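Local coordinates for protein beta-lactamase (Mycobacterium tuberculosis, PDB 4WHI) that is probably a penicillin-binding protein related to beta-lactamases, represented here by its C-terminal domain, whose own function is unknown, at residues Leu42-Gly47 against Asp85-Glu90. Numbering follows the deposited sequence.
Sequences LRLSLG and DTLNLE
Leu-44 and Leu-89 start from different first torsions and still meet end to end: in Leu-44, CG stands anti to the backbone N (chi1 170°), while in Leu-89 it lies anti to the carbonyl carbon (chi1 -61°). These settings bring the two CD2 methyls together, Leu-44 CD2 lying 3.9 Å from Leu-89 CD2. The other methyl of Leu-89 is used as well, with CD1 3.9 Å from CD2 of Leu-46, so that the fork of Leu-89 reaches two leucines placed two residues apart on the same strand. Leu-87 meets Leu-44 at a slant, its CD2 4.2 Å from CD1 of Leu-44, and thus both methyls of Leu-44 are engaged too.

The backbones stay well apart: the axes of strands 42-46 and 86-89 come no closer than 11.8 Å, at 73°, and no hydrogen bond joins them. They belong to an antiparallel up-and-down meander, with strands 51-59, 62-66 and 77-83 between them, that curls so that its third and seventh strands face each other across the core. Ala-33 and Leu-55 pack on Leu-44 from the strands flanking it, Ala-80 touches both Leu-87 and Leu-89, and Tyr-92, from a loop, touches Leu-46.

On the other faces of the strands the polar groups find partners: Ser-45 OG hydrogen-bonds Thr-52 OG1, and Asn-88 ND2 bonds Asp-93 OD2 and Thr-99 OG1. Backbone bonds to neighbouring strands set the places of both strands in the sheet, while the four buried leucines, meeting purely through methyl groups, fill the interior between them by dispersion and the exclusion of water, with no directional bond.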
ATOM      1  N   LEU A  42      -5.697   4.733  -6.310  1.00 11.77           N
ATOM      2  CA  LEU A  42      -5.611   3.350  -5.856  1.00 12.14           C
ATOM      3  C   LEU A  42      -5.931   3.309  -4.361  1.00 11.05           C
ATOM      4  O   LEU A  42      -5.504   4.183  -3.595  1.00 10.90           O
ATOM      5  CB  LEU A  42      -4.225   2.740  -6.086  1.00 14.03           C
ATOM      6  CG  LEU A  42      -3.811   2.273  -7.476  1.00 15.99           C
ATOM      7  CD1 LEU A  42      -2.398   1.710  -7.408  1.00 18.64           C
ATOM      8  CD2 LEU A  42      -4.763   1.229  -8.030  1.00 14.97           C
ATOM      9  N   ARG A  43      -6.694   2.300  -3.965  1.00 10.53           N
ATOM     10  CA  ARG A  43      -7.026   2.059  -2.562  1.00 11.23           C
ATOM     11  C   ARG A  43      -6.678   0.626  -2.184  1.00 11.63           C
ATOM     12  O   ARG A  43      -6.762  -0.279  -3.014  1.00 10.57           O
ATOM     13  CB  ARG A  43      -8.515   2.281  -2.302  1.00 11.93           C
ATOM     14  CG  ARG A  43      -9.067   3.613  -2.802  1.00 12.00           C
ATOM     15  CD  ARG A  43      -9.725   3.493  -4.173  1.00 12.36           C
ATOM     16  NE  ARG A  43     -10.790   2.503  -4.127  1.00 11.92           N
ATOM     17  CZ  ARG A  43     -12.026   2.728  -3.680  1.00 11.66           C
ATOM     18  NH1 ARG A  43     -12.400   3.943  -3.288  1.00 12.77           N
ATOM     19  NH2 ARG A  43     -12.894   1.736  -3.643  1.00 11.84           N
ATOM     20  N   LEU A  44      -6.292   0.446  -0.923  1.00 10.95           N
ATOM     21  CA  LEU A  44      -5.979  -0.849  -0.340  1.00 10.43           C
ATOM     22  C   LEU A  44      -7.000  -1.152   0.758  1.00 10.95           C
ATOM     23  O   LEU A  44      -7.135  -0.369   1.704  1.00 12.51           O
ATOM     24  CB  LEU A  44      -4.573  -0.803   0.263  1.00 11.17           C
ATOM     25  CG  LEU A  44      -4.108  -1.964   1.137  1.00 11.47           C
ATOM     26  CD1 LEU A  44      -4.010  -3.230   0.306  1.00 13.72           C
ATOM     27  CD2 LEU A  44      -2.759  -1.641   1.762  1.00 12.22           C
ATOM     28  N   SER A  45      -7.722  -2.263   0.623  1.00  9.78           N
ATOM     29  CA  SER A  45      -8.683  -2.710   1.641  1.00 11.10           C
ATOM     30  C   SER A  45      -8.205  -3.997   2.313  1.00 12.33           C
ATOM     31  O   SER A  45      -7.822  -4.952   1.636  1.00 11.65           O
ATOM     32  CB  SER A  45     -10.060  -2.948   1.026  1.00 11.23           C
ATOM     33  OG  SER A  45     -10.573  -1.772   0.435  1.00 11.38           O
ATOM     34  N   LEU A  46      -8.243  -4.014   3.644  1.00 13.55           N
ATOM     35  CA  LEU A  46      -7.779  -5.150   4.436  1.00 15.50           C
ATOM     36  C   LEU A  46      -8.809  -5.540   5.493  1.00 15.76           C
ATOM     37  O   LEU A  46      -9.457  -4.685   6.078  1.00 16.28           O
ATOM     38  CB  LEU A  46      -6.486  -4.789   5.146  1.00 19.02           C
ATOM     39  CG  LEU A  46      -5.278  -4.476   4.271  1.00 20.39           C
ATOM     40  CD1 LEU A  46      -4.301  -3.591   5.032  1.00 22.57           C
ATOM     41  CD2 LEU A  46      -4.633  -5.769   3.811  1.00 24.12           C
ATOM     42  N   GLY A  47      -8.936  -6.839   5.737  1.00 15.86           N
ATOM     43  CA  GLY A  47      -9.755  -7.345   6.827  1.00 18.20           C
ATOM     44  C   GLY A  47     -11.212  -7.542   6.455  1.00 19.64           C
ATOM     45  O   GLY A  47     -11.672  -7.022   5.438  1.00 19.97           O
ATOM     46  N   ASP A  85       2.702 -10.472  -9.616  1.00 21.29           N
ATOM     47  CA  ASP A  85       1.446 -10.840  -8.979  1.00 22.06           C
ATOM     48  C   ASP A  85       1.526 -10.804  -7.446  1.00 19.36           C
ATOM     49  O   ASP A  85       0.637 -11.312  -6.774  1.00 19.35           O
ATOM     50  CB  ASP A  85       0.973 -12.210  -9.484  1.00 26.39           C
ATOM     51  CG  ASP A  85       0.311 -12.137 -10.865  1.00 32.32           C
ATOM     52  OD1 ASP A  85       0.017 -11.021 -11.358  1.00 35.08           O
ATOM     53  OD2 ASP A  85       0.072 -13.207 -11.456  1.00 43.67           O
ATOM     54  N   THR A  86       2.569 -10.180  -6.898  1.00 16.49           N
ATOM     55  CA  THR A  86       2.725 -10.086  -5.448  1.00 17.50           C
ATOM     56  C   THR A  86       2.627  -8.646  -4.961  1.00 16.82           C
ATOM     57  O   THR A  86       3.028  -7.695  -5.656  1.00 16.70           O
ATOM     58  CB  THR A  86       4.057 -10.686  -4.943  1.00 20.23           C
ATOM     59  OG1 THR A  86       5.150  -9.809  -5.255  1.00 21.40           O
ATOM     60  CG2 THR A  86       4.303 -12.066  -5.543  1.00 21.89           C
ATOM     61  N   LEU A  87       2.082  -8.512  -3.758  1.00 14.69           N
ATOM     62  CA  LEU A  87       2.061  -7.267  -3.024  1.00 13.94           C
ATOM     63  C   LEU A  87       2.683  -7.546  -1.662  1.00 13.89           C
ATOM     64  O   LEU A  87       2.225  -8.432  -0.952  1.00 14.97           O
ATOM     65  CB  LEU A  87       0.622  -6.796  -2.858  1.00 13.73           C
ATOM     66  CG  LEU A  87       0.359  -5.643  -1.891  1.00 13.28           C
ATOM     67  CD1 LEU A  87       1.147  -4.402  -2.289  1.00 14.13           C
ATOM     68  CD2 LEU A  87      -1.127  -5.353  -1.854  1.00 14.41           C
ATOM     69  N   ASN A  88       3.730  -6.805  -1.313  1.00 13.37           N
ATOM     70  CA  ASN A  88       4.351  -6.918  -0.002  1.00 14.71           C
ATOM     71  C   ASN A  88       3.991  -5.703   0.826  1.00 14.62           C
ATOM     72  O   ASN A  88       4.261  -4.572   0.425  1.00 14.15           O
ATOM     73  CB  ASN A  88       5.873  -7.033  -0.113  1.00 16.75           C
ATOM     74  CG  ASN A  88       6.543  -7.178   1.243  1.00 20.01           C
ATOM     75  OD1 ASN A  88       6.832  -6.188   1.907  1.00 22.79           O
ATOM     76  ND2 ASN A  88       6.782  -8.414   1.663  1.00 22.55           N
ATOM     77  N   LEU A  89       3.367  -5.954   1.969  1.00 15.17           N
ATOM     78  CA  LEU A  89       3.007  -4.915   2.922  1.00 15.32           C
ATOM     79  C   LEU A  89       3.942  -5.016   4.116  1.00 17.29           C
ATOM     80  O   LEU A  89       3.846  -5.955   4.916  1.00 17.89           O
ATOM     81  CB  LEU A  89       1.567  -5.109   3.382  1.00 14.01           C
ATOM     82  CG  LEU A  89       0.489  -5.043   2.306  1.00 12.71           C
ATOM     83  CD1 LEU A  89      -0.868  -5.188   2.974  1.00 13.44           C
ATOM     84  CD2 LEU A  89       0.572  -3.745   1.511  1.00 12.53           C
ATOM     85  N   GLU A  90       4.851  -4.055   4.237  1.00 18.68           N
ATOM     86  CA  GLU A  90       5.842  -4.111   5.308  1.00 20.68           C
ATOM     87  C   GLU A  90       5.208  -4.176   6.702  1.00 20.53           C
ATOM     88  O   GLU A  90       5.737  -4.850   7.586  1.00 21.33           O
ATOM     89  CB  GLU A  90       6.854  -2.969   5.200  1.00 25.05           C
ATOM     90  CG  GLU A  90       6.277  -1.571   5.303  1.00 27.65           C
ATOM     91  CD  GLU A  90       7.326  -0.507   5.608  1.00 30.87           C
ATOM     92  OE1 GLU A  90       8.462  -0.850   5.993  1.00 41.55           O
ATOM     93  OE2 GLU A  90       7.011   0.687   5.465  1.00 27.06           O
TER